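Local atomic coordinates of geobacter metallireducens SMUG1 (Geobacter metallireducens, PDB entry 5H9I), a protein that belongs to the uracil-DNA glycosylase superfamily, a compact alpha/beta fold built on a parallel four-stranded sheet, and holds xanthine in a pocket. Residues V42-R47 / F135-Y140; G119-R124 / E129-R134. All blocks are in the same frame, centred on the assembly; numbering follows the deposited sequence.

Overall arrangement
Contact 1 (42-47 with 135-140) lies near the centre of the folded chain and all its touching residues are buried, whereas contact 2 (119-124 with 129-134) is further out and only partly buried. The two are linked through helix 128-132, which is followed in the chain by strand 135-139: Phe132 packs against Tyr44, and Phe131 against Val137. Their centres are about 13 Å apart. Contact 1 joins a helix to an outer strand of the parallel sheet through aromatic packing and a tyrosine hydrogen bond; the same strand carries Asn139 to xanthine. Contact 2 pairs two successive helices, with an apolar centre inside and arginines around pentanoic acid outside.

Contact 1 of 2, residues V42-R47 / F135-Y140; sequences VAYLSR and FFVANY. With XAN (xanthine), chain B.
Tyr44 of helix 38-48 reaches across to strand 135-139, and its hydroxyl donates a hydrogen bond to the backbone carbonyl of the strand: Tyr44 OH to Val137 O is 2.7 Å. The donor sits in the carbonyl plane, on a lone pair, at a C=O...O angle of 125°. Tyrosine suits the place because its long, rigid side chain spans the gap between helix and strand and still ends in a polar group; Tyr44 OH also lies 3.5 Å from Val137 CB.

Aromatic packing accompanies this bond. The Tyr44 and Phe136 rings approach from opposite directions, with planes at 21° and centroids 5.0 Å apart, so they are slid apart and barely overlap. Tyr44 CE2 comes to 3.3 Å from Phe136 CZ, a tight approach, while the hydroxyl lies over one face of the phenylalanine ring, toward its rim. With CG anti to the backbone N (chi1 -167°), Phe136 brings the far end of its ring close to Tyr44 and Leu45. Leu45 supplies the aliphatic part: Leu45 CD2 meets the edge of the Phe136 ring, 3.9 Å from Phe136 CZ.

Further along the strand, Asn139 uses both ends of its amide on xanthine: OD1 accepts from N1 at 2.7 Å, and ND2 donates to O2 at 2.6 Å. This two-bond grip fixes the rotation of the amide.

Strand 135-139 is an outer strand of the parallel sheet. Phe136, Ala138 and Tyr140 bond through their backbones to strand 55-59, Leu7 of helix 7-19 touches both Leu45 and Phe136, and Leu181 of helix 160-181 also packs on Phe136.

Contact 2 of 2, residues G119-R124 / E129-R134; sequences GFIRER and ERFFAR. With LEA (pentanoic acid), chain H.
Ile121 and Phe131 meet at the corner where helix 112-125 gives way, after a short link, to the short helix 128-132. The isoleucine lies over one face of the phenylalanine ring in a CH-pi contact: Ile121 CG2 stands 3.6 Å from the Phe131 centroid and 15° off the ring normal. Its other branch reaches the far end of the ring, Ile121 CD1 lying 3.6 Å from Phe131 CZ. A beta-branched residue suits this position, because its two arms together span the ring. The Phe131 ring is swung opposite its own backbone nitrogen (chi1 -179°), which brings its face under the isoleucine, while its edge is set against the face of Phe132.

Where the corner meets solvent the chemistry turns polar. Arg130 NH1 donates a nearly straight hydrogen bond (173°) to O1 of pentanoic acid at 2.7 Å, and NH1 also bonds Phe125 O. Arg124 O lies 2.8 Å from O1 of pentanoic acid, two oxygens so close that the acid probably holds a proton. Arg134 turns the edge of its guanidinium to the ligand chain, Arg134 NH2 being 3.2 Å from C3 of pentanoic acid, whereas the guanidinium of Arg124 forms a salt bridge with the C-terminal carboxylate of Phe240.

Phe125, Phe135 and Phe240 extend the aromatic cluster around Phe131, completing a helix-helix corner with an apolar interior and an arginine-lined ligand site at its rim.

Contact 1 of 2, residues V42-R47 / F135-Y140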
ATOM      1  N   VAL A  42       4.749 -11.674  -0.664  1.00 12.43           N
ATOM      2  CA  VAL A  42       6.095 -11.951  -0.189  1.00 11.76           C
ATOM      3  C   VAL A  42       7.132 -11.885  -1.298  1.00 10.84           C
ATOM      4  O   VAL A  42       8.276 -11.517  -1.039  1.00 11.86           O
ATOM      5  CB  VAL A  42       6.068 -13.304   0.594  1.00 14.69           C
ATOM      6  CG1 VAL A  42       7.480 -13.722   0.950  1.00 16.97           C
ATOM      7  CG2 VAL A  42       5.218 -13.163   1.860  1.00 15.23           C
ATOM      8  N   ALA A  43       6.786 -12.295  -2.530  1.00 10.61           N
ATOM      9  CA  ALA A  43       7.647 -12.047  -3.643  1.00 11.51           C
ATOM     10  C   ALA A  43       8.064 -10.564  -3.772  1.00 11.94           C
ATOM     11  O   ALA A  43       9.214 -10.242  -3.953  1.00 10.61           O
ATOM     12  CB  ALA A  43       7.050 -12.581  -4.966  1.00 12.33           C
ATOM     13  N   TYR A  44       7.057  -9.716  -3.672  1.00 11.12           N
ATOM     14  CA  TYR A  44       7.340  -8.279  -3.819  1.00 10.28           C
ATOM     15  C   TYR A  44       8.207  -7.819  -2.632  1.00  9.44           C
ATOM     16  O   TYR A  44       9.225  -7.140  -2.838  1.00 10.71           O
ATOM     17  CB  TYR A  44       5.986  -7.531  -3.783  1.00 10.13           C
ATOM     18  CG  TYR A  44       6.087  -6.023  -3.648  1.00 10.65           C
ATOM     19  CD1 TYR A  44       6.618  -5.271  -4.680  1.00 11.11           C
ATOM     20  CD2 TYR A  44       5.670  -5.402  -2.479  1.00  9.58           C
ATOM     21  CE1 TYR A  44       6.729  -3.875  -4.597  1.00 10.21           C
ATOM     22  CE2 TYR A  44       5.806  -3.991  -2.392  1.00 10.64           C
ATOM     23  CZ  TYR A  44       6.345  -3.281  -3.451  1.00  8.66           C
ATOM     24  OH  TYR A  44       6.522  -1.914  -3.311  1.00 11.53           O
ATOM     25  N   LEU A  45       7.894  -8.221  -1.376  1.00 10.90           N
ATOM     26  CA  LEU A  45       8.696  -7.839  -0.243  1.00 10.20           C
ATOM     27  C   LEU A  45      10.129  -8.335  -0.368  1.00 11.24           C
ATOM     28  O   LEU A  45      11.084  -7.601  -0.107  1.00 12.25           O
ATOM     29  CB  LEU A  45       8.159  -8.358   1.059  1.00 11.58           C
ATOM     30  CG  LEU A  45       6.726  -7.941   1.389  1.00 12.05           C
ATOM     31  CD1 LEU A  45       6.368  -8.656   2.750  1.00 13.42           C
ATOM     32  CD2 LEU A  45       6.495  -6.476   1.446  1.00 13.11           C
ATOM     33  N   SER A  46      10.299  -9.565  -0.835  1.00 11.51           N
ATOM     34  CA  SER A  46      11.605 -10.199  -0.794  0.55 10.39           C
ATOM     35  C   SER A  46      12.457  -9.767  -1.962  1.00 10.69           C
ATOM     36  O   SER A  46      13.679  -9.553  -1.801  1.00 12.95           O
ATOM     37  CB  SER A  46      11.426 -11.678  -0.902  0.55 10.53           C
ATOM     38  OG  SER A  46      10.618 -12.216   0.174  0.55 10.86           O
ATOM     39  N   ARG A  47      11.887  -9.571  -3.119  1.00  9.26           N
ATOM     40  CA  ARG A  47      12.631  -9.197  -4.314  1.00  9.15           C
ATOM     41  C   ARG A  47      13.005  -7.730  -4.352  1.00 10.85           C
ATOM     42  O   ARG A  47      14.030  -7.356  -4.945  1.00 12.06           O
ATOM     43  CB  ARG A  47      11.833  -9.546  -5.581  1.00  9.36           C
ATOM     44  CG  ARG A  47      11.630 -11.030  -5.764  1.00  9.16           C
ATOM     45  CD  ARG A  47      10.772 -11.380  -6.958  1.00  9.22           C
ATOM     46  NE  ARG A  47      10.297 -12.751  -6.772  1.00 10.14           N
ATOM     47  CZ  ARG A  47       9.580 -13.417  -7.672  1.00 11.90           C
ATOM     48  NH1 ARG A  47       9.309 -12.924  -8.839  1.00 12.98           N
ATOM     49  NH2 ARG A  47       9.118 -14.600  -7.284  1.00 12.35           N
ATOM     50  N   PHE A 135      14.207   3.220  -3.131  1.00 13.00           N
ATOM     51  CA  PHE A 135      12.821   3.467  -2.809  1.00 12.49           C
ATOM     52  C   PHE A 135      12.087   2.166  -2.416  1.00 13.24           C
ATOM     53  O   PHE A 135      12.495   1.054  -2.786  1.00 13.04           O
ATOM     54  CB  PHE A 135      12.114   4.085  -4.021  1.00 14.89           C
ATOM     55  CG  PHE A 135      12.580   5.475  -4.359  1.00 11.94           C
ATOM     56  CD1 PHE A 135      13.624   5.635  -5.159  1.00 13.79           C
ATOM     57  CD2 PHE A 135      11.972   6.584  -3.754  1.00 14.65           C
ATOM     58  CE1 PHE A 135      14.064   6.888  -5.501  1.00 14.28           C
ATOM     59  CE2 PHE A 135      12.397   7.830  -4.037  1.00 19.39           C
ATOM     60  CZ  PHE A 135      13.427   7.983  -4.869  1.00 15.49           C
ATOM     61  N   PHE A 136      10.947   2.332  -1.755  1.00 11.92           N
ATOM     62  CA  PHE A 136      10.011   1.246  -1.568  1.00 11.45           C
ATOM     63  C   PHE A 136       8.609   1.807  -1.544  1.00 11.09           C
ATOM     64  O   PHE A 136       8.430   3.003  -1.224  1.00 12.05           O
ATOM     65  CB  PHE A 136      10.334   0.408  -0.347  1.00 13.15           C
ATOM     66  CG  PHE A 136       9.587  -0.911  -0.280  1.00 11.74           C
ATOM     67  CD1 PHE A 136       9.825  -1.875  -1.252  1.00 12.46           C
ATOM     68  CD2 PHE A 136       8.735  -1.188   0.756  1.00 13.34           C
ATOM     69  CE1 PHE A 136       9.143  -3.119  -1.195  1.00 14.07           C
ATOM     70  CE2 PHE A 136       8.085  -2.403   0.820  1.00 13.39           C
ATOM     71  CZ  PHE A 136       8.243  -3.354  -0.184  1.00 13.22           C
ATOM     72  N   VAL A 137       7.600   0.970  -1.755  1.00 10.54           N
ATOM     73  CA  VAL A 137       6.185   1.357  -1.663  1.00 11.46           C
ATOM     74  C   VAL A 137       5.426   0.378  -0.801  1.00 11.72           C
ATOM     75  O   VAL A 137       5.504  -0.823  -1.023  1.00 11.38           O
ATOM     76  CB  VAL A 137       5.503   1.435  -3.110  1.00  9.29           C
ATOM     77  CG1 VAL A 137       4.085   1.892  -3.023  1.00 11.16           C
ATOM     78  CG2 VAL A 137       6.318   2.355  -4.021  1.00 12.19           C
ATOM     79  N   ALA A 138       4.713   0.866   0.175  1.00 12.30           N
ATOM     80  CA  ALA A 138       3.919   0.062   1.075  1.00 12.79           C
ATOM     81  C   ALA A 138       2.593   0.690   1.361  1.00 12.41           C
ATOM     82  O   ALA A 138       2.422   1.861   1.094  1.00 16.62           O
ATOM     83  CB  ALA A 138       4.667  -0.100   2.393  1.00 14.85           C
ATOM     84  N   ASN A 139       1.600  -0.108   1.819  1.00 14.25           N
ATOM     85  CA  ASN A 139       0.355   0.511   2.287  1.00 15.15           C
ATOM     86  C   ASN A 139       0.364   0.579   3.812  1.00 18.07           C
ATOM     87  O   ASN A 139       0.789  -0.362   4.444  1.00 20.35           O
ATOM     88  CB  ASN A 139      -0.865  -0.321   1.894  1.00 21.33           C
ATOM     89  CG  ASN A 139      -1.472   0.148   0.633  1.00 20.47           C
ATOM     90  OD1 ASN A 139      -1.370   1.291   0.243  1.00 19.04           O
ATOM     91  ND2 ASN A 139      -1.990  -0.851  -0.147  1.00 20.68           N
ATOM     92  N   TYR A 140      -0.256   1.594   4.346  1.00 15.49           N
ATOM     93  CA  TYR A 140      -0.470   1.707   5.772  1.00 15.71           C
ATOM     94  C   TYR A 140      -1.395   0.607   6.271  1.00 17.17           C
ATOM     95  O   TYR A 140      -1.100  -0.004   7.289  1.00 16.76           O
ATOM     96  CB  TYR A 140      -1.103   3.062   6.004  1.00 15.16           C
ATOM     97  CG  TYR A 140      -1.480   3.327   7.465  1.00 16.40           C
ATOM     98  CD1 TYR A 140      -0.522   3.496   8.391  1.00 18.16           C
ATOM     99  CD2 TYR A 140      -2.814   3.244   7.867  1.00 16.32           C
ATOM    100  CE1 TYR A 140      -0.855   3.671   9.742  1.00 16.30           C
ATOM    101  CE2 TYR A 140      -3.156   3.415   9.155  1.00 19.52           C
ATOM    102  CZ  TYR A 140      -2.197   3.677  10.060  1.00 19.13           C
ATOM    103  OH  TYR A 140      -2.562   3.839  11.386  1.00 17.81           O
TER
HETATM  104  N9  XAN B 301      -4.936   2.348  -5.289  1.00 19.11           N
HETATM  105  C4  XAN B 301      -4.211   2.007  -4.260  1.00 14.16           C
HETATM  106  N3  XAN B 301      -3.443   0.964  -3.959  1.00 16.04           N
HETATM  107  C2  XAN B 301      -2.853   0.919  -2.850  1.00 17.75           C
HETATM  108  O2  XAN B 301      -2.207  -0.061  -2.581  1.00 19.17           O
HETATM  109  N1  XAN B 301      -2.895   1.918  -1.956  1.00 16.20           N
HETATM  110  C6  XAN B 301      -3.584   3.003  -2.136  1.00 17.30           C
HETATM  111  O6  XAN B 301      -3.680   3.905  -1.296  1.00 19.52           O
HETATM  112  C5  XAN B 301      -4.327   3.083  -3.315  1.00 16.18           C
HETATM  113  N7  XAN B 301      -5.129   4.005  -3.826  1.00 19.60           N
HETATM  114  C8  XAN B 301      -5.492   3.564  -5.019  1.00 19.51           C

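Contact 2 of 2, residues G119-R124 / E129-R134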
ATOM      1  N   GLY A 119       3.546   3.336 -13.562  1.00 12.65           N
ATOM      2  CA  GLY A 119       3.984   3.679 -14.892  1.00 14.20           C
ATOM      3  C   GLY A 119       4.966   4.862 -14.869  1.00 13.45           C
ATOM      4  O   GLY A 119       5.917   4.926 -15.657  1.00 15.11           O
ATOM      5  N   PHE A 120       4.729   5.793 -13.971  1.00 13.33           N
ATOM      6  CA  PHE A 120       5.604   6.964 -13.782  1.00 16.21           C
ATOM      7  C   PHE A 120       6.913   6.488 -13.213  1.00 16.88           C
ATOM      8  O   PHE A 120       7.936   6.886 -13.638  1.00 14.85           O
ATOM      9  CB  PHE A 120       4.875   7.930 -12.837  1.00 15.97           C
ATOM     10  CG  PHE A 120       5.684   9.056 -12.204  1.00 28.66           C
ATOM     11  CD1 PHE A 120       6.258   9.984 -12.936  1.00 19.87           C
ATOM     12  CD2 PHE A 120       5.682   9.205 -10.847  1.00 20.57           C
ATOM     13  CE1 PHE A 120       6.919  11.063 -12.333  1.00 17.37           C
ATOM     14  CE2 PHE A 120       6.303  10.251 -10.227  1.00 32.98           C
ATOM     15  CZ  PHE A 120       6.941  11.188 -11.003  1.00 19.19           C
ATOM     16  N   ILE A 121       6.845   5.578 -12.277  1.00 13.48           N
ATOM     17  CA  ILE A 121       8.145   5.051 -11.773  1.00 12.83           C
ATOM     18  C   ILE A 121       8.927   4.336 -12.868  1.00 15.69           C
ATOM     19  O   ILE A 121      10.181   4.519 -12.942  1.00 15.66           O
ATOM     20  CB  ILE A 121       7.808   4.126 -10.584  1.00 10.38           C
ATOM     21  CG1 ILE A 121       7.400   4.923  -9.340  1.00 12.00           C
ATOM     22  CG2 ILE A 121       9.025   3.204 -10.307  1.00 11.22           C
ATOM     23  CD1 ILE A 121       6.681   4.205  -8.230  1.00 13.31           C
ATOM     24  N   ARG A 122       8.288   3.539 -13.686  1.00 12.15           N
ATOM     25  CA  ARG A 122       8.944   2.870 -14.770  1.00 13.15           C
ATOM     26  C   ARG A 122       9.567   3.874 -15.741  1.00 14.45           C
ATOM     27  O   ARG A 122      10.639   3.727 -16.192  1.00 16.17           O
ATOM     28  CB  ARG A 122       7.999   1.903 -15.506  1.00 15.88           C
ATOM     29  CG  ARG A 122       8.604   1.256 -16.740  1.00 17.31           C
ATOM     30  CD  ARG A 122       7.754   0.174 -17.388  1.00 19.37           C
ATOM     31  NE  ARG A 122       6.401   0.630 -17.569  1.00 33.99           N
ATOM     32  CZ  ARG A 122       5.320  -0.145 -17.678  1.00 44.36           C
ATOM     33  NH1 ARG A 122       5.400  -1.463 -17.691  1.00 37.04           N
ATOM     34  NH2 ARG A 122       4.133   0.441 -17.791  1.00 40.84           N
ATOM     35  N   GLU A 123       8.795   4.862 -16.084  1.00 14.79           N
ATOM     36  CA  GLU A 123       9.340   5.934 -16.961  1.00 16.91           C
ATOM     37  C   GLU A 123      10.505   6.595 -16.322  1.00 15.78           C
ATOM     38  O   GLU A 123      11.456   6.949 -17.097  1.00 25.40           O
ATOM     39  CB  GLU A 123       8.223   6.950 -17.235  1.00 17.12           C
ATOM     40  CG  GLU A 123       7.158   6.413 -18.149  1.00 21.30           C
ATOM     41  CD  GLU A 123       5.956   7.359 -18.249  1.00 39.32           C
ATOM     42  OE1 GLU A 123       5.956   8.444 -17.578  1.00 39.04           O
ATOM     43  OE2 GLU A 123       5.033   6.955 -18.993  1.00 45.89           O
ATOM     44  N   ARG A 124      10.532   6.912 -15.055  1.00 15.32           N
ATOM     45  CA  ARG A 124      11.636   7.690 -14.431  1.00 14.19           C
ATOM     46  C   ARG A 124      12.837   6.771 -14.234  1.00 22.15           C
ATOM     47  O   ARG A 124      13.983   7.210 -14.405  1.00 21.32           O
ATOM     48  CB  ARG A 124      11.246   8.287 -13.148  1.00 17.15           C
ATOM     49  CG  ARG A 124      10.178   9.397 -13.138  1.00 21.03           C
ATOM     50  CD  ARG A 124      10.637  10.607 -13.934  1.00 17.61           C
ATOM     51  NE  ARG A 124      11.720  11.288 -13.222  1.00 17.29           N
ATOM     52  CZ  ARG A 124      12.217  12.464 -13.630  1.00 23.81           C
ATOM     53  NH1 ARG A 124      11.661  13.008 -14.676  1.00 20.33           N
ATOM     54  NH2 ARG A 124      13.204  13.010 -12.973  1.00 25.08           N
ATOM     55  N   GLU A 129      15.276  -2.489 -10.448  1.00 12.23           N
ATOM     56  CA  GLU A 129      16.474  -2.382  -9.624  1.00 10.49           C
ATOM     57  C   GLU A 129      16.936  -0.904  -9.458  1.00 11.65           C
ATOM     58  O   GLU A 129      17.399  -0.559  -8.346  1.00 13.12           O
ATOM     59  CB  GLU A 129      17.621  -3.229 -10.205  1.00 10.24           C
ATOM     60  CG  GLU A 129      17.419  -4.702  -9.867  1.00 12.05           C
ATOM     61  CD  GLU A 129      16.183  -5.307 -10.390  1.00 12.91           C
ATOM     62  OE1 GLU A 129      15.876  -5.169 -11.600  1.00 12.35           O
ATOM     63  OE2 GLU A 129      15.413  -5.946  -9.594  1.00 12.03           O
ATOM     64  N   ARG A 130      16.787  -0.078 -10.461  1.00 11.51           N
ATOM     65  CA  ARG A 130      17.150   1.337 -10.243  1.00 11.31           C
ATOM     66  C   ARG A 130      16.230   2.065  -9.269  1.00 12.66           C
ATOM     67  O   ARG A 130      16.719   2.922  -8.523  1.00 14.54           O
ATOM     68  CB  ARG A 130      17.229   2.054 -11.520  1.00 13.22           C
ATOM     69  CG  ARG A 130      18.326   1.536 -12.451  1.00 15.78           C
ATOM     70  CD  ARG A 130      18.621   2.411 -13.657  1.00 21.09           C
ATOM     71  NE  ARG A 130      19.219   3.681 -13.157  1.00 19.38           N
ATOM     72  CZ  ARG A 130      18.654   4.889 -12.982  1.00 29.25           C
ATOM     73  NH1 ARG A 130      17.392   5.158 -13.223  1.00 25.26           N
ATOM     74  NH2 ARG A 130      19.475   5.886 -12.604  1.00 28.42           N
ATOM     75  N   PHE A 131      14.954   1.669  -9.225  1.00 11.88           N
ATOM     76  CA  PHE A 131      13.996   2.218  -8.241  1.00 11.24           C
ATOM     77  C   PHE A 131      14.206   1.741  -6.866  1.00 11.43           C
ATOM     78  O   PHE A 131      14.412   2.465  -5.921  1.00 11.90           O
ATOM     79  CB  PHE A 131      12.542   2.017  -8.766  1.00 10.96           C
ATOM     80  CG  PHE A 131      11.534   2.562  -7.863  1.00 11.33           C
ATOM     81  CD1 PHE A 131      11.377   3.940  -7.718  1.00 13.37           C
ATOM     82  CD2 PHE A 131      10.698   1.729  -7.146  1.00 11.34           C
ATOM     83  CE1 PHE A 131      10.389   4.389  -6.835  1.00 12.03           C
ATOM     84  CE2 PHE A 131       9.735   2.191  -6.339  1.00 10.53           C
ATOM     85  CZ  PHE A 131       9.536   3.560  -6.181  1.00 11.67           C
ATOM     86  N   PHE A 132      14.219   0.400  -6.723  1.00 11.83           N
ATOM     87  CA  PHE A 132      14.239  -0.189  -5.425  1.00 10.69           C
ATOM     88  C   PHE A 132      15.591  -0.116  -4.777  1.00 11.90           C
ATOM     89  O   PHE A 132      15.730  -0.392  -3.568  1.00 13.60           O
ATOM     90  CB  PHE A 132      13.670  -1.621  -5.434  1.00 10.45           C
ATOM     91  CG  PHE A 132      12.170  -1.685  -5.799  1.00 10.72           C
ATOM     92  CD1 PHE A 132      11.258  -1.260  -4.875  1.00 10.11           C
ATOM     93  CD2 PHE A 132      11.753  -2.163  -7.011  1.00  9.73           C
ATOM     94  CE1 PHE A 132       9.905  -1.327  -5.177  1.00  9.38           C
ATOM     95  CE2 PHE A 132      10.403  -2.211  -7.343  1.00  9.42           C
ATOM     96  CZ  PHE A 132       9.531  -1.814  -6.382  1.00 11.15           C
ATOM     97  N   ALA A 133      16.606   0.289  -5.536  1.00 11.62           N
ATOM     98  CA  ALA A 133      17.883   0.592  -4.886  1.00 13.04           C
ATOM     99  C   ALA A 133      17.679   1.620  -3.799  1.00 13.18           C
ATOM    100  O   ALA A 133      18.399   1.568  -2.768  1.00 16.97           O
ATOM    101  CB  ALA A 133      18.837   1.138  -5.891  1.00 13.76           C
ATOM    102  N   ARG A 134      16.771   2.573  -3.972  1.00 13.06           N
ATOM    103  CA  ARG A 134      16.602   3.662  -3.019  1.00 12.93           C
ATOM    104  C   ARG A 134      15.198   3.824  -2.473  1.00 12.19           C
ATOM    105  O   ARG A 134      15.023   4.501  -1.521  1.00 12.75           O
ATOM    106  CB  ARG A 134      17.009   5.002  -3.636  1.00 15.27           C
ATOM    107  CG  ARG A 134      18.474   5.216  -3.986  1.00 16.76           C
ATOM    108  CD  ARG A 134      18.608   6.651  -4.567  1.00 25.31           C
ATOM    109  NE  ARG A 134      18.463   6.676  -5.999  1.00 26.43           N
ATOM    110  CZ  ARG A 134      17.876   7.619  -6.721  1.00 37.65           C
ATOM    111  NH1 ARG A 134      17.303   8.638  -6.161  1.00 32.41           N
ATOM    112  NH2 ARG A 134      17.888   7.496  -8.045  1.00 33.16           N
TER
HETATM  113  C2  LEA H 307      15.811   8.162 -11.938  1.00 30.58           C
HETATM  114  O2  LEA H 307      14.656   8.508 -11.896  1.00 35.05           O
HETATM  115  C3  LEA H 307      16.669   8.503 -10.802  1.00 30.35           C
HETATM  116  C4  LEA H 307      17.716   9.373 -11.367  1.00 30.19           C
HETATM  117  C5  LEA H 307      19.027   8.687 -11.557  1.00 21.63           C
HETATM  118  C6  LEA H 307      20.199   9.654 -11.883  1.00 31.72           C
HETATM  119  O1  LEA H 307      16.271   7.583 -12.899  1.00 36.32           O